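Local atomic coordinates of threonine--tRNA ligase catalytic subunit (Aeropyrum pernix, PDB entry 3A32), a protein that probably catalyses the ATP-dependent attachment of threonine to tRNA(Thr), working as a zinc-binding class II synthetase dimer, and probably cannot itself deacylate tRNA(Thr) mischarged with serine. Residues Lys7-Glu15 and Ser150-Arg158; Leu368-Lys377 and Arg462-Leu471. All blocks are in the same frame, centred on the assembly; numbering follows the deposited sequence.

Contact 1: Lys7-Glu15 and Ser150-Arg158. With SO4 (sulfate ion), chain B.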
loop_
_atom_site.group_PDB
_atom_site.type_symbol
_atom_site.label_atom_id
_atom_site.label_comp_id
_atom_site.label_asym_id
_atom_site.label_seq_id
_atom_site.Cartn_x
_atom_site.Cartn_y
_atom_site.Cartn_z
ATOM N N LYS A 7 20.223 21.355 -11.543
ATOM C CA LYS A 7 19.007 20.689 -10.874
ATOM C C LYS A 7 19.152 19.176 -10.811
ATOM O O LYS A 7 19.252 18.498 -11.840
ATOM C CB LYS A 7 17.662 21.021 -11.519
ATOM C CG LYS A 7 16.908 22.222 -10.897
ATOM C CD LYS A 7 15.403 22.257 -11.271
ATOM C CE LYS A 7 14.879 23.700 -11.298
ATOM N NZ LYS A 7 13.397 23.812 -11.348
ATOM N N THR A 8 19.202 18.667 -9.590
ATOM C CA THR A 8 19.184 17.227 -9.330
ATOM C C THR A 8 17.772 16.783 -8.888
ATOM O O THR A 8 16.890 17.627 -8.673
ATOM C CB THR A 8 20.242 16.881 -8.266
ATOM O OG1 THR A 8 19.839 17.444 -7.026
ATOM C CG2 THR A 8 21.639 17.489 -8.681
ATOM N N HIS A 9 17.551 15.457 -8.802
ATOM C CA HIS A 9 16.347 14.890 -8.227
ATOM C C HIS A 9 16.060 15.447 -6.815
ATOM O O HIS A 9 14.929 15.502 -6.400
ATOM C CB HIS A 9 16.458 13.356 -8.189
ATOM C CG HIS A 9 17.417 12.814 -7.153
ATOM N ND1 HIS A 9 18.778 12.717 -7.357
ATOM C CD2 HIS A 9 17.198 12.327 -5.910
ATOM C CE1 HIS A 9 19.355 12.186 -6.291
ATOM N NE2 HIS A 9 18.415 11.940 -5.397
ATOM N N ILE A 10 17.065 15.869 -6.081
ATOM C CA ILE A 10 16.831 16.511 -4.743
ATOM C C ILE A 10 16.034 17.810 -4.901
ATOM O O ILE A 10 15.199 18.137 -4.049
ATOM C CB ILE A 10 18.196 16.775 -3.970
ATOM C CG1 ILE A 10 18.788 15.469 -3.439
ATOM C CG2 ILE A 10 18.032 17.715 -2.765
ATOM C CD1 ILE A 10 20.369 15.521 -3.279
ATOM N N ASP A 11 16.312 18.534 -5.981
ATOM C CA ASP A 11 15.616 19.768 -6.353
ATOM C C ASP A 11 14.207 19.492 -6.895
ATOM O O ASP A 11 13.238 20.097 -6.455
ATOM C CB ASP A 11 16.432 20.506 -7.442
ATOM C CG ASP A 11 17.790 20.984 -6.918
ATOM O OD1 ASP A 11 17.810 21.576 -5.820
ATOM O OD2 ASP A 11 18.809 20.775 -7.588
ATOM N N TYR A 12 14.112 18.605 -7.876
ATOM C CA TYR A 12 12.811 18.172 -8.388
ATOM C C TYR A 12 11.928 17.567 -7.308
ATOM O O TYR A 12 10.763 17.945 -7.218
ATOM C CB TYR A 12 12.994 17.154 -9.518
ATOM C CG TYR A 12 13.623 17.741 -10.745
ATOM C CD1 TYR A 12 12.996 18.786 -11.450
ATOM C CD2 TYR A 12 14.856 17.304 -11.174
ATOM C CE1 TYR A 12 13.559 19.323 -12.564
ATOM C CE2 TYR A 12 15.470 17.873 -12.304
ATOM C CZ TYR A 12 14.795 18.859 -12.991
ATOM O OH TYR A 12 15.359 19.373 -14.111
ATOM N N ALA A 13 12.473 16.654 -6.487
ATOM C CA ALA A 13 11.640 16.006 -5.472
ATOM C C ALA A 13 11.034 17.055 -4.521
ATOM O O ALA A 13 9.924 16.884 -4.058
ATOM C CB ALA A 13 12.433 14.925 -4.682
ATOM N N TYR A 14 11.799 18.095 -4.201
ATOM C CA TYR A 14 11.395 19.163 -3.281
ATOM C C TYR A 14 10.372 20.074 -3.970
ATOM O O TYR A 14 9.315 20.406 -3.384
ATOM C CB TYR A 14 12.643 19.960 -2.831
ATOM C CG TYR A 14 12.347 21.338 -2.259
ATOM C CD1 TYR A 14 11.884 21.489 -0.961
ATOM C CD2 TYR A 14 12.496 22.485 -3.044
ATOM C CE1 TYR A 14 11.579 22.750 -0.431
ATOM C CE2 TYR A 14 12.176 23.778 -2.542
ATOM C CZ TYR A 14 11.729 23.890 -1.212
ATOM O OH TYR A 14 11.427 25.140 -0.681
ATOM N N GLU A 15 10.681 20.478 -5.221
ATOM C CA GLU A 15 9.786 21.359 -5.987
ATOM C C GLU A 15 8.423 20.723 -6.302
ATOM O O GLU A 15 7.387 21.401 -6.273
ATOM C CB GLU A 15 10.470 21.844 -7.259
ATOM C CG GLU A 15 11.787 22.670 -7.048
ATOM C CD GLU A 15 12.532 22.962 -8.377
ATOM O OE1 GLU A 15 12.238 22.329 -9.447
ATOM O OE2 GLU A 15 13.402 23.863 -8.362
ATOM N N SER A 150 28.185 8.194 2.856
ATOM C CA SER A 150 27.693 7.392 1.726
ATOM C C SER A 150 26.287 7.775 1.228
ATOM O O SER A 150 25.916 7.455 0.086
ATOM C CB SER A 150 27.693 5.934 2.118
ATOM O OG SER A 150 29.032 5.528 2.289
ATOM N N ILE A 151 25.534 8.441 2.095
ATOM C CA ILE A 151 24.194 8.902 1.781
ATOM C C ILE A 151 24.157 9.983 0.707
ATOM O O ILE A 151 24.909 10.977 0.762
ATOM C CB ILE A 151 23.504 9.416 3.074
ATOM C CG1 ILE A 151 23.140 8.222 3.936
ATOM C CG2 ILE A 151 22.237 10.225 2.755
ATOM C CD1 ILE A 151 23.351 8.580 5.383
ATOM N N TYR A 152 23.295 9.762 -0.283
ATOM C CA TYR A 152 23.082 10.722 -1.370
ATOM C C TYR A 152 21.624 10.733 -1.817
ATOM O O TYR A 152 21.109 9.758 -2.354
ATOM C CB TYR A 152 24.048 10.507 -2.564
ATOM C CG TYR A 152 23.846 11.585 -3.593
ATOM C CD1 TYR A 152 24.174 12.921 -3.309
ATOM C CD2 TYR A 152 23.230 11.308 -4.794
ATOM C CE1 TYR A 152 23.913 13.949 -4.211
ATOM C CE2 TYR A 152 22.990 12.333 -5.734
ATOM C CZ TYR A 152 23.326 13.643 -5.423
ATOM O OH TYR A 152 23.089 14.631 -6.342
ATOM N N GLY A 153 20.953 11.846 -1.583
ATOM C CA GLY A 153 19.595 12.015 -2.046
ATOM C C GLY A 153 18.678 10.809 -1.824
ATOM O O GLY A 153 18.523 10.341 -0.708
ATOM N N LEU A 154 18.059 10.339 -2.911
ATOM C CA LEU A 154 17.182 9.172 -2.905
ATOM C C LEU A 154 17.951 7.940 -3.383
ATOM O O LEU A 154 17.428 6.811 -3.328
ATOM C CB LEU A 154 15.932 9.408 -3.801
ATOM C CG LEU A 154 14.895 10.451 -3.342
ATOM C CD1 LEU A 154 13.837 10.679 -4.438
ATOM C CD2 LEU A 154 14.225 10.068 -2.013
ATOM N N LEU A 155 19.201 8.144 -3.776
ATOM C CA LEU A 155 19.978 7.075 -4.460
ATOM C C LEU A 155 20.557 6.068 -3.507
ATOM O O LEU A 155 20.549 4.877 -3.794
ATOM C CB LEU A 155 21.056 7.665 -5.380
ATOM C CG LEU A 155 20.499 8.665 -6.411
ATOM C CD1 LEU A 155 21.550 8.952 -7.483
ATOM C CD2 LEU A 155 19.241 8.192 -7.099
ATOM N N ARG A 156 21.072 6.566 -2.372
ATOM C CA ARG A 156 21.694 5.744 -1.340
ATOM C C ARG A 156 21.178 6.243 0.031
ATOM O O ARG A 156 21.500 7.350 0.477
ATOM C CB ARG A 156 23.208 5.855 -1.492
ATOM C CG ARG A 156 24.065 5.312 -0.368
ATOM C CD ARG A 156 24.194 3.815 -0.330
ATOM N NE ARG A 156 24.765 3.276 -1.561
ATOM C CZ ARG A 156 24.777 1.978 -1.882
ATOM N NH1 ARG A 156 24.281 1.067 -1.054
ATOM N NH2 ARG A 156 25.257 1.581 -3.050
ATOM N N VAL A 157 20.325 5.442 0.660
ATOM C CA VAL A 157 19.589 5.838 1.825
ATOM C C VAL A 157 19.553 4.658 2.829
ATOM O O VAL A 157 19.902 3.504 2.473
ATOM C CB VAL A 157 18.137 6.305 1.441
ATOM C CG1 VAL A 157 18.125 7.643 0.648
ATOM C CG2 VAL A 157 17.398 5.252 0.592
ATOM N N ARG A 158 19.103 4.954 4.065
ATOM C CA ARG A 158 19.001 3.977 5.131
ATOM C C ARG A 158 17.705 3.152 5.161
ATOM O O ARG A 158 17.666 2.094 5.768
ATOM C CB ARG A 158 19.169 4.709 6.471
ATOM C CG ARG A 158 20.626 5.113 6.734
ATOM C CD ARG A 158 20.799 6.061 7.918
ATOM N NE ARG A 158 22.225 6.343 8.006
ATOM C CZ ARG A 158 22.772 7.340 8.684
ATOM N NH1 ARG A 158 22.036 8.217 9.383
ATOM N NH2 ARG A 158 24.070 7.417 8.696
HETATM S S SO4 B . 13.187 23.141 -15.131
HETATM O O1 SO4 B . 12.064 23.577 -15.980
HETATM O O2 SO4 B . 13.853 21.866 -15.411
HETATM O O3 SO4 B . 14.182 24.159 -15.394
HETATM O O4 SO4 B . 12.722 23.118 -13.745
#

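Contact 2: Leu368-Lys377 and Arg462-Leu471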
loop_
_atom_site.group_PDB
_atom_site.type_symbol
_atom_site.label_atom_id
_atom_site.label_comp_id
_atom_site.label_asym_id
_atom_site.label_seq_id
_atom_site.Cartn_x
_atom_site.Cartn_y
_atom_site.Cartn_z
ATOM N N LEU A 368 -12.008 16.512 -9.217
ATOM C CA LEU A 368 -11.822 15.961 -7.871
ATOM C C LEU A 368 -12.789 14.842 -7.598
ATOM O O LEU A 368 -12.390 13.832 -7.113
ATOM C CB LEU A 368 -11.934 17.035 -6.782
ATOM C CG LEU A 368 -10.743 18.004 -6.658
ATOM C CD1 LEU A 368 -11.155 19.334 -6.025
ATOM C CD2 LEU A 368 -9.638 17.346 -5.840
ATOM N N ASP A 369 -14.059 15.004 -7.955
ATOM C CA ASP A 369 -15.060 13.945 -7.758
ATOM C C ASP A 369 -14.788 12.682 -8.596
ATOM O O ASP A 369 -15.180 11.581 -8.192
ATOM C CB ASP A 369 -16.473 14.455 -8.066
ATOM C CG ASP A 369 -16.974 15.472 -7.049
ATOM O OD1 ASP A 369 -16.341 15.694 -5.968
ATOM O OD2 ASP A 369 -18.042 16.062 -7.322
ATOM N N LYS A 370 -14.147 12.828 -9.763
ATOM C CA LYS A 370 -13.679 11.634 -10.518
ATOM C C LYS A 370 -12.429 10.950 -9.924
ATOM O O LYS A 370 -12.000 9.885 -10.383
ATOM C CB LYS A 370 -13.521 11.970 -11.997
ATOM C CG LYS A 370 -14.894 12.236 -12.672
ATOM C CD LYS A 370 -14.839 12.010 -14.139
ATOM C CE LYS A 370 -16.131 12.395 -14.799
ATOM N NZ LYS A 370 -17.101 11.294 -14.644
ATOM N N GLY A 371 -11.844 11.581 -8.889
ATOM C CA GLY A 371 -10.726 10.976 -8.185
ATOM C C GLY A 371 -9.353 11.493 -8.617
ATOM O O GLY A 371 -8.337 10.862 -8.311
ATOM N N PHE A 372 -9.319 12.636 -9.314
ATOM C CA PHE A 372 -8.076 13.196 -9.854
ATOM C C PHE A 372 -7.399 14.115 -8.874
ATOM O O PHE A 372 -8.056 14.655 -7.938
ATOM C CB PHE A 372 -8.331 13.978 -11.155
ATOM C CG PHE A 372 -8.786 13.112 -12.310
ATOM C CD1 PHE A 372 -7.920 12.152 -12.854
ATOM C CD2 PHE A 372 -10.046 13.280 -12.865
ATOM C CE1 PHE A 372 -8.297 11.363 -13.930
ATOM C CE2 PHE A 372 -10.458 12.486 -13.941
ATOM C CZ PHE A 372 -9.570 11.505 -14.450
ATOM N N ARG A 373 -6.102 14.346 -9.104
ATOM C CA ARG A 373 -5.350 15.350 -8.317
ATOM C C ARG A 373 -5.333 16.710 -9.056
ATOM O O ARG A 373 -4.774 16.828 -10.167
ATOM C CB ARG A 373 -3.959 14.834 -7.965
ATOM C CG ARG A 373 -3.999 13.646 -6.917
ATOM C CD ARG A 373 -2.639 13.160 -6.501
ATOM N NE ARG A 373 -1.835 12.656 -7.606
ATOM C CZ ARG A 373 -1.902 11.416 -8.102
ATOM N NH1 ARG A 373 -2.750 10.532 -7.571
ATOM N NH2 ARG A 373 -1.099 11.047 -9.109
ATOM N N VAL A 374 -5.944 17.718 -8.420
ATOM C CA VAL A 374 -6.294 18.984 -9.066
ATOM C C VAL A 374 -5.652 20.179 -8.293
ATOM O O VAL A 374 -5.606 20.179 -7.049
ATOM C CB VAL A 374 -7.867 19.155 -9.198
ATOM C CG1 VAL A 374 -8.246 20.421 -10.048
ATOM C CG2 VAL A 374 -8.491 17.924 -9.840
ATOM N N ALA A 375 -5.120 21.154 -9.028
ATOM C CA ALA A 375 -4.736 22.430 -8.444
ATOM C C ALA A 375 -5.346 23.563 -9.292
ATOM O O ALA A 375 -5.202 23.563 -10.520
ATOM C CB ALA A 375 -3.213 22.538 -8.381
ATOM N N VAL A 376 -6.061 24.493 -8.655
ATOM C CA VAL A 376 -6.609 25.676 -9.347
ATOM C C VAL A 376 -5.664 26.822 -9.104
ATOM O O VAL A 376 -5.190 26.996 -7.986
ATOM C CB VAL A 376 -7.966 26.071 -8.802
ATOM C CG1 VAL A 376 -8.468 27.387 -9.486
ATOM C CG2 VAL A 376 -8.944 24.971 -9.032
ATOM N N LYS A 377 -5.357 27.564 -10.162
ATOM C CA LYS A 377 -4.551 28.774 -10.039
ATOM C C LYS A 377 -5.380 29.980 -10.565
ATOM O O LYS A 377 -5.904 29.935 -11.651
ATOM C CB LYS A 377 -3.230 28.607 -10.814
ATOM C CG LYS A 377 -2.283 29.830 -10.862
ATOM C CD LYS A 377 -1.863 30.331 -9.448
ATOM C CE LYS A 377 -1.085 31.629 -9.597
ATOM N NZ LYS A 377 -0.384 32.034 -8.332
ATOM N N ARG A 462 -6.837 6.247 -8.771
ATOM C CA ARG A 462 -7.304 7.580 -8.571
ATOM C C ARG A 462 -7.211 7.841 -7.080
ATOM O O ARG A 462 -7.975 7.292 -6.281
ATOM C CB ARG A 462 -8.787 7.741 -9.024
ATOM C CG ARG A 462 -9.023 7.337 -10.496
ATOM C CD ARG A 462 -8.711 8.537 -11.362
ATOM N NE ARG A 462 -8.877 8.251 -12.765
ATOM C CZ ARG A 462 -10.028 8.315 -13.438
ATOM N NH1 ARG A 462 -11.164 8.639 -12.833
ATOM N NH2 ARG A 462 -10.021 8.049 -14.748
ATOM N N ILE A 463 -6.255 8.676 -6.725
ATOM C CA ILE A 463 -6.096 9.089 -5.368
ATOM C C ILE A 463 -6.154 10.632 -5.412
ATOM O O ILE A 463 -5.123 11.262 -5.746
ATOM C CB ILE A 463 -4.774 8.613 -4.805
ATOM C CG1 ILE A 463 -4.650 7.083 -5.052
ATOM C CG2 ILE A 463 -4.707 9.066 -3.286
ATOM C CD1 ILE A 463 -3.310 6.516 -4.714
ATOM N N PRO A 464 -7.377 11.208 -5.169
ATOM C CA PRO A 464 -7.657 12.653 -5.341
ATOM C C PRO A 464 -6.982 13.483 -4.308
ATOM O O PRO A 464 -6.719 13.032 -3.176
ATOM C CB PRO A 464 -9.179 12.786 -5.176
ATOM C CG PRO A 464 -9.664 11.498 -4.530
ATOM C CD PRO A 464 -8.578 10.430 -4.790
ATOM N N ALA A 465 -6.698 14.708 -4.699
ATOM C CA ALA A 465 -6.200 15.702 -3.772
ATOM C C ALA A 465 -6.418 17.063 -4.396
ATOM O O ALA A 465 -6.327 17.210 -5.618
ATOM C CB ALA A 465 -4.685 15.477 -3.446
ATOM N N ASP A 466 -6.732 18.030 -3.552
ATOM C CA ASP A 466 -6.717 19.426 -3.927
ATOM C C ASP A 466 -5.363 20.025 -3.545
ATOM O O ASP A 466 -5.066 20.244 -2.362
ATOM C CB ASP A 466 -7.883 20.187 -3.273
ATOM C CG ASP A 466 -8.023 21.615 -3.800
ATOM O OD1 ASP A 466 -7.118 22.161 -4.459
ATOM O OD2 ASP A 466 -9.028 22.247 -3.502
ATOM N N PHE A 467 -4.519 20.264 -4.561
ATOM C CA PHE A 467 -3.202 20.846 -4.318
ATOM C C PHE A 467 -3.087 22.324 -4.750
ATOM O O PHE A 467 -1.962 22.824 -5.003
ATOM C CB PHE A 467 -2.139 20.005 -5.022
ATOM C CG PHE A 467 -1.832 18.690 -4.348
ATOM C CD1 PHE A 467 -1.933 18.541 -2.954
ATOM C CD2 PHE A 467 -1.368 17.606 -5.114
ATOM C CE1 PHE A 467 -1.599 17.301 -2.323
ATOM C CE2 PHE A 467 -0.998 16.388 -4.505
ATOM C CZ PHE A 467 -1.130 16.240 -3.093
ATOM N N SER A 468 -4.230 23.024 -4.783
ATOM C CA SER A 468 -4.270 24.425 -5.156
ATOM C C SER A 468 -3.228 25.239 -4.405
ATOM O O SER A 468 -2.619 26.096 -5.015
ATOM C CB SER A 468 -5.645 25.054 -4.929
ATOM O OG SER A 468 -6.637 24.325 -5.600
ATOM N N PHE A 469 -2.987 24.935 -3.121
ATOM C CA PHE A 469 -2.061 25.729 -2.285
ATOM C C PHE A 469 -0.641 25.797 -2.826
ATOM O O PHE A 469 0.115 26.724 -2.468
ATOM C CB PHE A 469 -2.048 25.222 -0.824
ATOM C CG PHE A 469 -1.550 23.819 -0.656
ATOM C CD1 PHE A 469 -0.167 23.551 -0.484
ATOM C CD2 PHE A 469 -2.450 22.753 -0.610
ATOM C CE1 PHE A 469 0.292 22.235 -0.281
ATOM C CE2 PHE A 469 -1.986 21.403 -0.425
ATOM C CZ PHE A 469 -0.637 21.149 -0.270
ATOM N N MET A 470 -0.299 24.815 -3.691
ATOM C CA MET A 470 1.024 24.675 -4.295
ATOM C C MET A 470 1.239 25.613 -5.474
ATOM O O MET A 470 2.376 25.797 -5.910
ATOM C CB MET A 470 1.232 23.248 -4.818
ATOM C CG MET A 470 1.241 22.151 -3.749
ATOM S SD MET A 470 1.730 20.531 -4.459
ATOM C CE MET A 470 1.655 19.547 -2.945
ATOM N N LEU A 471 0.173 26.190 -6.030
ATOM C CA LEU A 471 0.337 26.924 -7.284
ATOM C C LEU A 471 0.531 28.458 -7.114
ATOM O O LEU A 471 -0.093 29.014 -6.216
ATOM C CB LEU A 471 -0.794 26.566 -8.249
ATOM C CG LEU A 471 -0.426 25.562 -9.357
ATOM C CD1 LEU A 471 0.664 24.573 -9.024
ATOM C CD2 LEU A 471 -1.574 24.877 -10.026
HETATM O O HOH W 1 -5.778 10.470 -9.040
#

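Contact 1: Lys7-Glu15 and Ser150-Arg158
The first turn of helix 9-15 comes up against the turn at Gly153, with the CA atoms of Ile10 and Gly153 5.9 Å apart. This turn is the tip of the motif 2 loop of a class II synthetase, the link between antiparallel strands 134-143 and 159-170. A classic beta bulge shapes it: Leu155 and Arg156 both face Tyr152, whose O accepts from both their backbone N atoms. His9 carries the contact. Its chi1 of 72° sets CG between the backbone N and the carbonyl carbon, which places NE2 against the loop, where it accepts from Leu154 N at 3.0 Å. The bond is almost straight (173°), and the donor lies close to the ring plane. ND1 is held by Glu326 of helix 317-327, so both ring nitrogens are engaged and the ring's rotation is fixed. Leu155 CD2 lies over one face of the imidazole and Ile10 CG1 over the opposite one. Because Gly153 has no side chain, NE2 can approach its CA to 3.6 Å. Tyr152 lies beside the ring: its CE2 sits 3.7 Å from CE1 of His9, at the imidazole edge, while its CE1 packs on Ile10 CD1. Thr8 and Asp11 form a capping box at the helix start. Lys7 NZ pairs with Glu15 and, with Tyr12 OH and Lys396 NZ, holds a sulfate probably from the crystallisation liquor, its O4 lying 2.6 Å from Lys7 NZ.

Contact 2: Leu368-Lys377 and Arg462-Leu471
With CG beside its backbone N (chi1 -56°) and a bend at chi2 (-85°), Arg462 runs alongside Phe372, pointing the same way, so that Phe372 CZ sits 3.4 Å from Arg462 CZ, over the guanidinium centre. The two planes are 33° apart. In the alpha/beta anticodon-binding domain this is where short strand 465-466 adds a parallel edge strand beside 373-380. Arg462 NH1 donates to Lys370 O at 2.9 Å, close to the guanidinium plane, while NH2 forms a salt bridge with Glu450 of helix 435-457. Cutting Arg462 back to an alanine is likely to leave Lys370 O and Glu450 without this partner, and CE1 and CZ of Phe372 without the group packed against them. Gly371 closes the preceding helix in a Schellman motif, and a water links its O to Ile463 N. Next come the strand bonds, Val374 N to Ala465 O and Phe467 N to Val374 O (2.7 Å). The pairing then passes to a side chain: Val376 N donates to Ser468 OG at 3.1 Å. Asp466 OD1 accepts from Ser468 N, an Asx turn that brings Ser468 into place. At the C-terminus, Leu471 CD2 presses tightly on Ala375 CB, 3.3 Å away.

Contact 1 closes before contact 2 opens along the chain, and the two belong to different sheets. The Ser150-Arg158 loop springs from the mixed sheet of the catalytic core, whereas Leu368-Lys377 and Arg462-Leu471 pair at one side of the anticodon-domain sheet. Their centres are 25 Å apart and their nearest atoms about 6 Å, without touching. Each uses a chain end: the first modelled residues pack on the motif 2 loop, the C-terminal segment adds strand 465-466 to the anticodon-domain sheet, and Met470 touches Asp17 just beyond helix 9-15. Both also meet the second subunit, through Tyr14 on its Lys125 and Leu471 O on its Lys129, so both chain ends lie near the dimer interface.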